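Putative peptidyl-arginine deiminase (Chlorobium tepidum, PDB 1XKN) probably hydrolyses the guanidinium group of agmatine or of arginine in peptides, as a member of the Porphyromonas-type peptidyl-arginine deiminase family. Local coordinates at residues 21-26 and 38-43; 27-32 and 328-333; 218-223 and 286-291; 271-276 and 302-307. All blocks are in the same frame, centred on the assembly; numbering follows the deposited sequence.

Interaction 1. Residues 21-26 and 38-43; sequences SWPHKL and AVFAEL
P23 and F40 come from opposite directions, and the CD-CG-CB side of the proline lies over one face of the phenyl ring, the N and CA side lifting away. Its CD sits almost over the middle, 3.5 Å from the F40 ring centroid and 14° off the normal, a close CH-pi contact. CG and CB of P23 follow along the same face toward CD1 and CE1. W22 and F40 instead slide past each other in opposite directions. Here the phenylalanine offers its CB, not its ring: it stands over the six-membered ring of W22, 4.0 Å from the centroid, in a second CH-pi contact. The same face of the indole also carries P23 CD, likewise toward the rim, so this one carbon touches both aromatic faces. F40 can reach P23 because its CG points anti to the carbonyl carbon (chi1 -82°), which swings the ring off the helix toward the loop. At the far end of the indole, W22 CH2 comes within 4.2 Å of A41 CB. Helix 36-50 connects strand 15-21 to the parallel strand 52-57, a beta-alpha-beta crossover, and the loop packs on its first turns. I55, V57, M62 and A66 also touch W22. With no hydrogen bond between the segments, the contact rests on apolar packing: the phenyl face receives the C-H of P23 CD, probably somewhat polarised by the adjoining nitrogen, and the indole face the CB of F40.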
loop_
_atom_site.group_PDB
_atom_site.type_symbol
_atom_site.label_atom_id
_atom_site.label_comp_id
_atom_site.label_asym_id
_atom_site.label_seq_id
_atom_site.Cartn_x
_atom_site.Cartn_y
_atom_site.Cartn_z
ATOM N N SER A 21 -11.498 -1.269 -0.193
ATOM C CA SER A 21 -12.612 -0.385 0.133
ATOM C C SER A 21 -13.221 -0.071 -1.228
ATOM O O SER A 21 -12.665 0.715 -1.994
ATOM C CB SER A 21 -12.124 0.899 0.816
ATOM O OG SER A 21 -11.679 0.653 2.140
ATOM N N TRP A 22 -14.348 -0.711 -1.532
ATOM C CA TRP A 22 -15.021 -0.527 -2.814
ATOM C C TRP A 22 -15.223 0.952 -3.134
ATOM O O TRP A 22 -15.644 1.727 -2.277
ATOM C CB TRP A 22 -16.362 -1.264 -2.814
ATOM C CG TRP A 22 -16.858 -1.559 -4.195
ATOM C CD1 TRP A 22 -17.811 -0.872 -4.894
ATOM C CD2 TRP A 22 -16.365 -2.573 -5.079
ATOM N NE1 TRP A 22 -17.939 -1.394 -6.156
ATOM C CE2 TRP A 22 -17.063 -2.440 -6.298
ATOM C CE3 TRP A 22 -15.397 -3.581 -4.957
ATOM C CZ2 TRP A 22 -16.824 -3.278 -7.397
ATOM C CZ3 TRP A 22 -15.159 -4.415 -6.049
ATOM C CH2 TRP A 22 -15.871 -4.256 -7.253
ATOM N N PRO A 23 -14.929 1.356 -4.381
ATOM C CA PRO A 23 -15.067 2.751 -4.813
ATOM C C PRO A 23 -16.489 3.279 -4.939
ATOM O O PRO A 23 -17.399 2.563 -5.347
ATOM C CB PRO A 23 -14.348 2.758 -6.153
ATOM C CG PRO A 23 -14.705 1.417 -6.699
ATOM C CD PRO A 23 -14.467 0.515 -5.501
ATOM N N HIS A 24 -16.667 4.550 -4.589
ATOM C CA HIS A 24 -17.973 5.191 -4.693
ATOM C C HIS A 24 -17.851 6.709 -4.711
ATOM O O HIS A 24 -18.791 7.402 -5.089
ATOM C CB HIS A 24 -18.884 4.756 -3.536
ATOM C CG HIS A 24 -18.371 5.144 -2.186
ATOM N ND1 HIS A 24 -17.499 4.358 -1.463
ATOM C CD2 HIS A 24 -18.588 6.252 -1.436
ATOM C CE1 HIS A 24 -17.203 4.964 -0.325
ATOM N NE2 HIS A 24 -17.851 6.114 -0.285
ATOM N N LYS A 25 -16.694 7.220 -4.306
ATOM C CA LYS A 25 -16.473 8.663 -4.279
ATOM C C LYS A 25 -16.211 9.210 -5.685
ATOM O O LYS A 25 -15.087 9.152 -6.183
ATOM C CB LYS A 25 -15.294 8.994 -3.360
ATOM C CG LYS A 25 -15.092 10.482 -3.112
ATOM C CD LYS A 25 -13.909 10.729 -2.190
ATOM C CE LYS A 25 -13.691 12.218 -1.957
ATOM N NZ LYS A 25 -12.486 12.487 -1.132
ATOM N N LEU A 26 -17.255 9.743 -6.312
ATOM C CA LEU A 26 -17.154 10.298 -7.659
ATOM C C LEU A 26 -16.079 11.381 -7.750
ATOM O O LEU A 26 -15.426 11.532 -8.783
ATOM C CB LEU A 26 -18.505 10.877 -8.088
ATOM C CG LEU A 26 -19.698 9.919 -8.034
ATOM C CD1 LEU A 26 -20.969 10.678 -8.383
ATOM C CD2 LEU A 26 -19.487 8.757 -8.992
ATOM N N ALA A 38 -15.048 -1.452 -12.496
ATOM C CA ALA A 38 -14.575 -2.632 -13.215
ATOM C C ALA A 38 -13.124 -2.953 -12.866
ATOM O O ALA A 38 -12.738 -4.121 -12.815
ATOM C CB ALA A 38 -14.721 -2.431 -14.724
ATOM N N VAL A 39 -12.318 -1.923 -12.624
ATOM C CA VAL A 39 -10.917 -2.143 -12.276
ATOM C C VAL A 39 -10.839 -2.823 -10.913
ATOM O O VAL A 39 -10.031 -3.731 -10.708
ATOM C CB VAL A 39 -10.119 -0.821 -12.239
ATOM C CG1 VAL A 39 -8.642 -1.110 -11.974
ATOM C CG2 VAL A 39 -10.274 -0.087 -13.559
ATOM N N PHE A 40 -11.683 -2.391 -9.982
ATOM C CA PHE A 40 -11.691 -3.010 -8.667
ATOM C C PHE A 40 -12.161 -4.458 -8.761
ATOM O O PHE A 40 -11.688 -5.318 -8.016
ATOM C CB PHE A 40 -12.572 -2.219 -7.695
ATOM C CG PHE A 40 -11.876 -1.034 -7.085
ATOM C CD1 PHE A 40 -11.694 0.138 -7.810
ATOM C CD2 PHE A 40 -11.374 -1.105 -5.791
ATOM C CE1 PHE A 40 -11.017 1.226 -7.250
ATOM C CE2 PHE A 40 -10.697 -0.024 -5.224
ATOM C CZ PHE A 40 -10.520 1.141 -5.956
ATOM N N ALA A 41 -13.085 -4.727 -9.680
ATOM C CA ALA A 41 -13.583 -6.086 -9.869
ATOM C C ALA A 41 -12.445 -6.962 -10.386
ATOM O O ALA A 41 -12.288 -8.104 -9.956
ATOM C CB ALA A 41 -14.743 -6.095 -10.856
ATOM N N GLU A 42 -11.645 -6.420 -11.302
ATOM C CA GLU A 42 -10.518 -7.163 -11.854
ATOM C C GLU A 42 -9.508 -7.447 -10.747
ATOM O O GLU A 42 -8.983 -8.554 -10.639
ATOM C CB GLU A 42 -9.849 -6.366 -12.978
ATOM C CG GLU A 42 -8.676 -7.091 -13.627
ATOM C CD GLU A 42 -8.108 -6.346 -14.819
ATOM O OE1 GLU A 42 -7.152 -6.859 -15.438
ATOM O OE2 GLU A 42 -8.616 -5.250 -15.139
ATOM N N LEU A 43 -9.244 -6.433 -9.927
ATOM C CA LEU A 43 -8.308 -6.556 -8.818
ATOM C C LEU A 43 -8.798 -7.588 -7.808
ATOM O O LEU A 43 -8.041 -8.460 -7.381
ATOM C CB LEU A 43 -8.135 -5.198 -8.135
ATOM C CG LEU A 43 -7.413 -5.164 -6.786
ATOM C CD1 LEU A 43 -6.014 -5.739 -6.917
ATOM C CD2 LEU A 43 -7.358 -3.723 -6.291
#

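Interaction 2. Residues 27-32 and 328-333; sequences ESWPGK and SDLIWG
The indoles of W29 and W332 each donate their N-H to a backbone carbonyl of the opposite segment, joining a type II beta turn (W29 to K32) to a 3-10 segment (330-333). W29 NE1 gives its hydrogen to L330 O at 2.9 Å, with a 155° angle at the hydrogen and the oxygen close to the indole plane. That oxygen also takes the backbone N-H of G333, and both donors approach from the same face of its carbonyl. In return W332 NE1 bonds to P30 O at 2.9 Å; the acceptor again lies near the ring plane, but the donor stands well above the carbonyl plane of P30. With CG anti to the backbone N (chi1 177°), the W332 side chain extends toward the turn, where P30 CG packs 3.7 Å from its CZ2. K32 makes a salt bridge to D329, though a weak one, with NZ 3.4 Å from OD1. A water 2.7 Å from K32 NZ passes on a bond to S328 O, and another, donating to both K32 O and D329 O, joins the two backbones. Y277 lies nearby, edge-to-face with W332 and in cation-pi contact with K32. A third water donates to S28 O and G333 O. S28 O also faces G333 directly, as the acceptor of a CA-H...O contact from G333 CA, 3.3 Å away and 165° at the hydrogen.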
loop_
_atom_site.group_PDB
_atom_site.type_symbol
_atom_site.label_atom_id
_atom_site.label_comp_id
_atom_site.label_asym_id
_atom_site.label_seq_id
_atom_site.Cartn_x
_atom_site.Cartn_y
_atom_site.Cartn_z
ATOM N N GLU A 27 -15.904 12.124 -6.660
ATOM C CA GLU A 27 -14.920 13.200 -6.577
ATOM C C GLU A 27 -13.476 12.728 -6.695
ATOM O O GLU A 27 -12.576 13.524 -6.972
ATOM C CB GLU A 27 -15.078 13.955 -5.255
ATOM C CG GLU A 27 -15.873 15.240 -5.350
ATOM C CD GLU A 27 -15.146 16.316 -6.134
ATOM O OE1 GLU A 27 -15.683 17.441 -6.236
ATOM O OE2 GLU A 27 -14.036 16.045 -6.649
ATOM N N SER A 28 -13.247 11.441 -6.464
ATOM C CA SER A 28 -11.900 10.892 -6.548
ATOM C C SER A 28 -11.471 10.744 -8.000
ATOM O O SER A 28 -10.289 10.849 -8.322
ATOM C CB SER A 28 -11.836 9.533 -5.850
ATOM O OG SER A 28 -12.053 9.659 -4.456
ATOM N N TRP A 29 -12.443 10.499 -8.871
ATOM C CA TRP A 29 -12.193 10.335 -10.302
ATOM C C TRP A 29 -13.151 11.279 -11.030
ATOM O O TRP A 29 -13.985 10.840 -11.820
ATOM C CB TRP A 29 -12.476 8.886 -10.705
ATOM C CG TRP A 29 -11.563 7.878 -10.058
ATOM C CD1 TRP A 29 -10.334 7.483 -10.502
ATOM C CD2 TRP A 29 -11.806 7.140 -8.847
ATOM N NE1 TRP A 29 -9.797 6.546 -9.647
ATOM C CE2 TRP A 29 -10.678 6.322 -8.622
ATOM C CE3 TRP A 29 -12.867 7.096 -7.931
ATOM C CZ2 TRP A 29 -10.577 5.465 -7.522
ATOM C CZ3 TRP A 29 -12.769 6.241 -6.833
ATOM C CH2 TRP A 29 -11.628 5.440 -6.638
ATOM N N PRO A 30 -13.014 12.596 -10.796
ATOM C CA PRO A 30 -13.884 13.599 -11.418
ATOM C C PRO A 30 -14.055 13.514 -12.930
ATOM O O PRO A 30 -13.106 13.688 -13.688
ATOM C CB PRO A 30 -13.263 14.921 -10.970
ATOM C CG PRO A 30 -11.812 14.589 -10.864
ATOM C CD PRO A 30 -11.839 13.238 -10.180
ATOM N N GLY A 31 -15.284 13.235 -13.356
ATOM C CA GLY A 31 -15.580 13.156 -14.775
ATOM C C GLY A 31 -15.263 11.843 -15.462
ATOM O O GLY A 31 -15.458 11.716 -16.671
ATOM N N LYS A 32 -14.772 10.863 -14.713
ATOM C CA LYS A 32 -14.451 9.573 -15.307
ATOM C C LYS A 32 -14.469 8.467 -14.259
ATOM O O LYS A 32 -13.483 7.759 -14.064
ATOM C CB LYS A 32 -13.081 9.633 -15.989
ATOM C CG LYS A 32 -12.832 8.484 -16.957
ATOM C CD LYS A 32 -11.585 8.711 -17.804
ATOM C CE LYS A 32 -10.323 8.741 -16.953
ATOM N NZ LYS A 32 -9.104 8.888 -17.786
ATOM N N SER A 328 -4.867 2.658 -16.281
ATOM C CA SER A 328 -4.956 3.897 -17.042
ATOM C C SER A 328 -6.071 4.798 -16.519
ATOM O O SER A 328 -5.938 6.021 -16.513
ATOM C CB SER A 328 -5.192 3.588 -18.523
ATOM O OG SER A 328 -4.088 2.892 -19.076
ATOM N N ASP A 329 -7.175 4.196 -16.089
ATOM C CA ASP A 329 -8.283 4.975 -15.556
ATOM C C ASP A 329 -8.213 5.088 -14.042
ATOM O O ASP A 329 -8.565 6.122 -13.475
ATOM C CB ASP A 329 -9.624 4.367 -15.962
ATOM C CG ASP A 329 -9.875 4.457 -17.453
ATOM O OD1 ASP A 329 -9.812 5.577 -18.002
ATOM O OD2 ASP A 329 -10.143 3.406 -18.069
ATOM N N LEU A 330 -7.764 4.031 -13.378
ATOM C CA LEU A 330 -7.673 4.069 -11.926
ATOM C C LEU A 330 -6.765 5.199 -11.454
ATOM O O LEU A 330 -7.089 5.906 -10.500
ATOM C CB LEU A 330 -7.152 2.736 -11.384
ATOM C CG LEU A 330 -7.026 2.652 -9.859
ATOM C CD1 LEU A 330 -8.396 2.829 -9.219
ATOM C CD2 LEU A 330 -6.422 1.305 -9.464
ATOM N N ILE A 331 -5.638 5.375 -12.140
ATOM C CA ILE A 331 -4.653 6.392 -11.776
ATOM C C ILE A 331 -5.166 7.838 -11.757
ATOM O O ILE A 331 -4.513 8.725 -11.205
ATOM C CB ILE A 331 -3.391 6.278 -12.684
ATOM C CG1 ILE A 331 -2.211 7.008 -12.039
ATOM C CG2 ILE A 331 -3.671 6.844 -14.062
ATOM C CD1 ILE A 331 -1.845 6.484 -10.657
ATOM N N TRP A 332 -6.330 8.074 -12.356
ATOM C CA TRP A 332 -6.923 9.411 -12.359
ATOM C C TRP A 332 -7.303 9.731 -10.911
ATOM O O TRP A 332 -7.501 10.889 -10.548
ATOM C CB TRP A 332 -8.159 9.438 -13.270
ATOM C CG TRP A 332 -8.916 10.748 -13.320
ATOM C CD1 TRP A 332 -10.274 10.902 -13.301
ATOM C CD2 TRP A 332 -8.366 12.073 -13.423
ATOM N NE1 TRP A 332 -10.605 12.236 -13.384
ATOM C CE2 TRP A 332 -9.456 12.976 -13.460
ATOM C CE3 TRP A 332 -7.065 12.583 -13.490
ATOM C CZ2 TRP A 332 -9.281 14.360 -13.558
ATOM C CZ3 TRP A 332 -6.888 13.964 -13.588
ATOM C CH2 TRP A 332 -7.995 14.836 -13.621
ATOM N N GLY A 333 -7.391 8.684 -10.089
ATOM C CA GLY A 333 -7.711 8.852 -8.680
ATOM C C GLY A 333 -6.462 9.237 -7.901
ATOM O O GLY A 333 -6.523 9.513 -6.700
HETATM O O HOH W 1 -8.317 11.286 -5.727
HETATM O O HOH W 2 -10.838 7.586 -14.168
HETATM O O HOH W 3 -6.724 8.622 -16.633
#

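Interaction 3. Residues 218-223 and 286-291; sequences VDDMAR and YANFYI
The backbones come nearest where D220 CA lies 5.1 Å from N288 CA, the latter at the centre of an inverse gamma turn whose A287 and F289 carbonyls face R223. NH2 of R223 uses both: it donates to F289 O at 2.8 Å and to A287 O at 3.0 Å, the latter nearly along the C=O axis. The R223 chain, bent at chi2 and chi3, folds its guanidinium flat onto the F289 ring, centres 4.3 Å apart and planes 25° from parallel, with NH2 above the ring centre. This is a stacked cation-pi pair. E11 and D161 take NH1 and NE in salt bridges, so the polar atoms of the buried guanidinium have partners, and its charge is probably compensated. A287 CB, meanwhile, packs 3.6 Å from M221 N. The buried arginine thus ties strand 222-226 to the turn before strand 290-291, end strands of two different small sheets, an arrangement consistent with the alpha/beta propeller of guanidine-modifying enzymes.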
loop_
_atom_site.group_PDB
_atom_site.type_symbol
_atom_site.label_atom_id
_atom_site.label_comp_id
_atom_site.label_asym_id
_atom_site.label_seq_id
_atom_site.Cartn_x
_atom_site.Cartn_y
_atom_site.Cartn_z
ATOM N N VAL A 218 6.268 6.961 -0.507
ATOM C CA VAL A 218 7.352 6.082 -0.896
ATOM C C VAL A 218 6.838 4.965 -1.800
ATOM O O VAL A 218 7.552 4.518 -2.699
ATOM C CB VAL A 218 8.040 5.468 0.354
ATOM C CG1 VAL A 218 7.126 4.455 1.032
ATOM C CG2 VAL A 218 9.365 4.837 -0.038
ATOM N N ASP A 219 5.591 4.540 -1.599
ATOM C CA ASP A 219 5.060 3.446 -2.410
ATOM C C ASP A 219 4.795 3.785 -3.880
ATOM O O ASP A 219 4.191 2.998 -4.607
ATOM C CB ASP A 219 3.824 2.809 -1.741
ATOM C CG ASP A 219 2.539 3.592 -1.951
ATOM O OD1 ASP A 219 2.591 4.759 -2.379
ATOM O OD2 ASP A 219 1.455 3.017 -1.677
ATOM N N ASP A 220 5.249 4.954 -4.323
ATOM C CA ASP A 220 5.114 5.320 -5.731
ATOM C C ASP A 220 6.537 5.392 -6.277
ATOM O O ASP A 220 6.754 5.795 -7.420
ATOM C CB ASP A 220 4.440 6.689 -5.911
ATOM C CG ASP A 220 2.924 6.610 -5.886
ATOM O OD1 ASP A 220 2.372 5.558 -6.262
ATOM O OD2 ASP A 220 2.285 7.615 -5.510
HETATM N N MSE A 221 7.504 4.964 -5.468
HETATM C CA MSE A 221 8.905 5.067 -5.863
HETATM C C MSE A 221 9.859 3.924 -5.486
HETATM O O MSE A 221 10.569 3.398 -6.341
HETATM C CB MSE A 221 9.437 6.388 -5.297
HETATM C CG MSE A 221 10.883 6.708 -5.583
HETATM SE SE MSE A 221 11.246 8.515 -5.005
HETATM C CE MSE A 221 10.907 8.289 -3.119
ATOM N N ALA A 222 9.883 3.559 -4.207
ATOM C CA ALA A 222 10.782 2.517 -3.727
ATOM C C ALA A 222 10.065 1.521 -2.826
ATOM O O ALA A 222 9.205 1.901 -2.023
ATOM C CB ALA A 222 11.948 3.153 -2.987
ATOM N N ARG A 223 10.433 0.247 -2.951
ATOM C CA ARG A 223 9.798 -0.822 -2.176
ATOM C C ARG A 223 10.758 -1.959 -1.824
ATOM O O ARG A 223 11.602 -2.342 -2.628
ATOM C CB ARG A 223 8.649 -1.430 -2.991
ATOM C CG ARG A 223 7.571 -0.463 -3.463
ATOM C CD ARG A 223 6.610 -0.123 -2.335
ATOM N NE ARG A 223 6.057 -1.330 -1.730
ATOM C CZ ARG A 223 5.133 -2.100 -2.295
ATOM N NH1 ARG A 223 4.701 -3.185 -1.670
ATOM N NH2 ARG A 223 4.627 -1.773 -3.473
ATOM N N TYR A 286 5.116 1.934 -11.531
ATOM C CA TYR A 286 5.107 0.488 -11.369
ATOM C C TYR A 286 5.461 0.084 -9.945
ATOM O O TYR A 286 5.247 -1.060 -9.557
ATOM C CB TYR A 286 6.088 -0.169 -12.340
ATOM C CG TYR A 286 5.788 0.109 -13.794
ATOM C CD1 TYR A 286 4.561 -0.247 -14.354
ATOM C CD2 TYR A 286 6.728 0.732 -14.608
ATOM C CE1 TYR A 286 4.277 0.014 -15.696
ATOM C CE2 TYR A 286 6.460 0.997 -15.948
ATOM C CZ TYR A 286 5.235 0.637 -16.485
ATOM O OH TYR A 286 4.974 0.906 -17.806
ATOM N N ALA A 287 6.011 1.011 -9.167
ATOM C CA ALA A 287 6.369 0.698 -7.789
ATOM C C ALA A 287 5.114 0.526 -6.940
ATOM O O ALA A 287 5.175 -0.007 -5.832
ATOM C CB ALA A 287 7.242 1.801 -7.199
ATOM N N ASN A 288 3.977 0.984 -7.456
ATOM C CA ASN A 288 2.727 0.876 -6.718
ATOM C C ASN A 288 2.066 -0.482 -6.963
ATOM O O ASN A 288 0.867 -0.568 -7.229
ATOM C CB ASN A 288 1.783 2.021 -7.115
ATOM C CG ASN A 288 0.847 2.424 -5.984
ATOM O OD1 ASN A 288 1.284 2.932 -4.945
ATOM N ND2 ASN A 288 -0.442 2.193 -6.176
ATOM N N PHE A 289 2.868 -1.537 -6.858
ATOM C CA PHE A 289 2.402 -2.907 -7.042
ATOM C C PHE A 289 2.014 -3.483 -5.682
ATOM O O PHE A 289 2.343 -2.915 -4.641
ATOM C CB PHE A 289 3.509 -3.771 -7.672
ATOM C CG PHE A 289 4.765 -3.881 -6.833
ATOM C CD1 PHE A 289 4.837 -4.778 -5.768
ATOM C CD2 PHE A 289 5.870 -3.081 -7.106
ATOM C CE1 PHE A 289 5.994 -4.875 -4.991
ATOM C CE2 PHE A 289 7.032 -3.168 -6.338
ATOM C CZ PHE A 289 7.095 -4.067 -5.275
ATOM N N TYR A 290 1.305 -4.607 -5.691
ATOM C CA TYR A 290 0.906 -5.246 -4.445
ATOM C C TYR A 290 1.352 -6.700 -4.443
ATOM O O TYR A 290 1.136 -7.425 -5.419
ATOM C CB TYR A 290 -0.614 -5.180 -4.262
ATOM C CG TYR A 290 -1.100 -5.916 -3.031
ATOM C CD1 TYR A 290 -0.714 -5.510 -1.751
ATOM C CD2 TYR A 290 -1.946 -7.018 -3.142
ATOM C CE1 TYR A 290 -1.160 -6.181 -0.614
ATOM C CE2 TYR A 290 -2.399 -7.701 -2.007
ATOM C CZ TYR A 290 -2.004 -7.276 -0.753
ATOM O OH TYR A 290 -2.456 -7.944 0.362
ATOM N N ILE A 291 1.978 -7.126 -3.349
ATOM C CA ILE A 291 2.435 -8.505 -3.225
ATOM C C ILE A 291 1.350 -9.313 -2.515
ATOM O O ILE A 291 0.988 -8.999 -1.383
ATOM C CB ILE A 291 3.727 -8.606 -2.377
ATOM C CG1 ILE A 291 4.819 -7.704 -2.955
ATOM C CG2 ILE A 291 4.205 -10.058 -2.343
ATOM C CD1 ILE A 291 5.944 -7.416 -1.963
#

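Interaction 4. Residues 271-276 and 302-307; sequences MPEPVY and RCPRDQ
The guanidinium of R305 has E273 CG over one face, offset toward the rim, and the M271 carbonyl at its edge. NH1 of R305 donates to M271 O at 2.9 Å in an almost straight bond, although the oxygen's position is less certain because the model also brings it too close to R305 CD. The E273 carboxylate stands nearly perpendicular to the guanidinium, at 84°, and its OE2 rests 3.3 Å from P304 CG. On the other segment C303 and D306 form a capping box at the start of helix 305-316: C303 N donates to D306 OD2 at 3.1 Å, and R305 N gives a weak bond to C303 SG. That sulfur also lies 3.7 Å from E273 N, a buried N-H with no partner. Because E273 OE2 and R305 NE stay 4.6 Å apart, the opposite charges probably attract only moderately, and the one polar link across the segments is probably the R305 bond to the M271 carbonyl, whose exact geometry is uncertain.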
loop_
_atom_site.group_PDB
_atom_site.type_symbol
_atom_site.label_atom_id
_atom_site.label_comp_id
_atom_site.label_asym_id
_atom_site.label_seq_id
_atom_site.Cartn_x
_atom_site.Cartn_y
_atom_site.Cartn_z
HETATM N N MSE A 271 10.035 3.597 -15.172
HETATM C CA MSE A 271 8.909 4.444 -14.806
HETATM C C MSE A 271 7.996 4.326 -16.012
HETATM O O MSE A 271 8.464 4.127 -17.129
HETATM C CB MSE A 271 9.329 5.908 -14.653
HETATM C CG MSE A 271 9.844 6.294 -13.276
HETATM SE SE MSE A 271 8.498 6.219 -11.892
HETATM C CE MSE A 271 7.502 7.801 -12.438
ATOM N N PRO A 272 6.679 4.414 -15.806
ATOM C CA PRO A 272 5.766 4.314 -16.948
ATOM C C PRO A 272 5.988 5.519 -17.853
ATOM O O PRO A 272 6.491 6.548 -17.398
ATOM C CB PRO A 272 4.390 4.364 -16.292
ATOM C CG PRO A 272 4.629 3.768 -14.943
ATOM C CD PRO A 272 5.943 4.386 -14.531
ATOM N N GLU A 273 5.639 5.402 -19.130
ATOM C CA GLU A 273 5.771 6.554 -20.011
ATOM C C GLU A 273 4.763 7.538 -19.436
ATOM O O GLU A 273 3.754 7.129 -18.872
ATOM C CB GLU A 273 5.405 6.193 -21.449
ATOM C CG GLU A 273 6.530 5.500 -22.191
ATOM C CD GLU A 273 6.117 5.018 -23.568
ATOM O OE1 GLU A 273 5.025 5.397 -24.042
ATOM O OE2 GLU A 273 6.905 4.271 -24.180
ATOM N N PRO A 274 5.024 8.844 -19.561
ATOM C CA PRO A 274 4.130 9.882 -19.039
ATOM C C PRO A 274 2.637 9.642 -19.270
ATOM O O PRO A 274 2.211 9.336 -20.384
ATOM C CB PRO A 274 4.632 11.141 -19.738
ATOM C CG PRO A 274 6.111 10.889 -19.821
ATOM C CD PRO A 274 6.163 9.446 -20.280
ATOM N N VAL A 275 1.857 9.781 -18.201
ATOM C CA VAL A 275 0.409 9.605 -18.250
ATOM C C VAL A 275 -0.264 10.920 -17.861
ATOM O O VAL A 275 0.025 11.495 -16.809
ATOM C CB VAL A 275 -0.061 8.488 -17.284
ATOM C CG1 VAL A 275 -1.576 8.336 -17.355
ATOM C CG2 VAL A 275 0.611 7.175 -17.649
ATOM N N TYR A 276 -1.161 11.384 -18.726
ATOM C CA TYR A 276 -1.881 12.636 -18.521
ATOM C C TYR A 276 -3.383 12.468 -18.702
ATOM O O TYR A 276 -3.842 11.523 -19.339
ATOM C CB TYR A 276 -1.415 13.677 -19.543
ATOM C CG TYR A 276 0.019 14.125 -19.410
ATOM C CD1 TYR A 276 0.357 15.187 -18.577
ATOM C CD2 TYR A 276 1.037 13.495 -20.126
ATOM C CE1 TYR A 276 1.675 15.618 -18.461
ATOM C CE2 TYR A 276 2.359 13.916 -20.017
ATOM C CZ TYR A 276 2.669 14.979 -19.182
ATOM O OH TYR A 276 3.970 15.404 -19.066
ATOM N N ARG A 302 -0.541 1.013 -20.508
ATOM C CA ARG A 302 -0.559 0.912 -21.962
ATOM C C ARG A 302 0.685 1.441 -22.673
ATOM O O ARG A 302 0.592 2.319 -23.532
ATOM C CB ARG A 302 -1.804 1.627 -22.504
ATOM C CG ARG A 302 -3.100 1.108 -21.901
ATOM C CD ARG A 302 -4.321 1.910 -22.333
ATOM N NE ARG A 302 -5.502 1.496 -21.576
ATOM C CZ ARG A 302 -6.682 2.107 -21.616
ATOM N NH1 ARG A 302 -6.860 3.175 -22.385
ATOM N NH2 ARG A 302 -7.685 1.655 -20.876
ATOM N N CYS A 303 1.849 0.909 -22.325
ATOM C CA CYS A 303 3.083 1.330 -22.976
ATOM C C CYS A 303 4.076 0.173 -22.957
ATOM O O CYS A 303 3.903 -0.790 -22.212
ATOM C CB CYS A 303 3.673 2.563 -22.287
ATOM S SG CYS A 303 4.412 2.259 -20.666
ATOM N N PRO A 304 5.133 0.249 -23.779
ATOM C CA PRO A 304 6.130 -0.822 -23.833
ATOM C C PRO A 304 6.922 -1.069 -22.557
ATOM O O PRO A 304 7.601 -2.089 -22.431
ATOM C CB PRO A 304 7.016 -0.410 -25.008
ATOM C CG PRO A 304 6.922 1.078 -24.999
ATOM C CD PRO A 304 5.457 1.317 -24.740
ATOM N N ARG A 305 6.844 -0.148 -21.604
ATOM C CA ARG A 305 7.570 -0.342 -20.359
ATOM C C ARG A 305 6.816 -1.259 -19.399
ATOM O O ARG A 305 7.390 -1.728 -18.417
ATOM C CB ARG A 305 7.854 1.005 -19.691
ATOM C CG ARG A 305 8.704 1.928 -20.547
ATOM C CD ARG A 305 9.079 3.186 -19.799
ATOM N NE ARG A 305 9.852 4.099 -20.635
ATOM C CZ ARG A 305 10.323 5.267 -20.216
ATOM N NH1 ARG A 305 10.099 5.662 -18.970
ATOM N NH2 ARG A 305 11.014 6.039 -21.041
ATOM N N ASP A 306 5.539 -1.528 -19.684
ATOM C CA ASP A 306 4.741 -2.398 -18.810
ATOM C C ASP A 306 5.370 -3.781 -18.668
ATOM O O ASP A 306 5.576 -4.268 -17.556
ATOM C CB ASP A 306 3.308 -2.593 -19.340
ATOM C CG ASP A 306 2.504 -1.302 -19.407
ATOM O OD1 ASP A 306 2.802 -0.343 -18.664
ATOM O OD2 ASP A 306 1.541 -1.270 -20.204
ATOM N N GLN A 307 5.667 -4.419 -19.797
ATOM C CA GLN A 307 6.250 -5.755 -19.767
ATOM C C GLN A 307 7.622 -5.760 -19.103
ATOM O O GLN A 307 8.001 -6.739 -18.462
ATOM C CB GLN A 307 6.353 -6.327 -21.184
ATOM C CG GLN A 307 6.600 -7.829 -21.222
ATOM C CD GLN A 307 5.519 -8.608 -20.491
ATOM O OE1 GLN A 307 4.329 -8.463 -20.782
ATOM N NE2 GLN A 307 5.928 -9.446 -19.543
#

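Interactions 1 and 2 form one continuous patch: F40 CE1 lies 3.6 Å from L330 CD1, and P23 CB lies 3.9 Å from W29 CH2. Interaction 2 passes on to interaction 4 through S328 OG and R302 NE, 3.2 Å apart. Interaction 4 in turn meets interaction 3 at Y286, whose OH probably hydrogen-bonds D306 OD1 at 2.6 Å, so the second half of the capping box reaches the loop before strand 290-291. Interactions 1 and 3 do not touch, their nearest atoms being about 6 Å apart. Interaction 3 lies deepest, about 8 Å from the chain centre. The sodium ion, bound by N117, W118 and N134, lies about 12 Å from the S21 side chain of interaction 1.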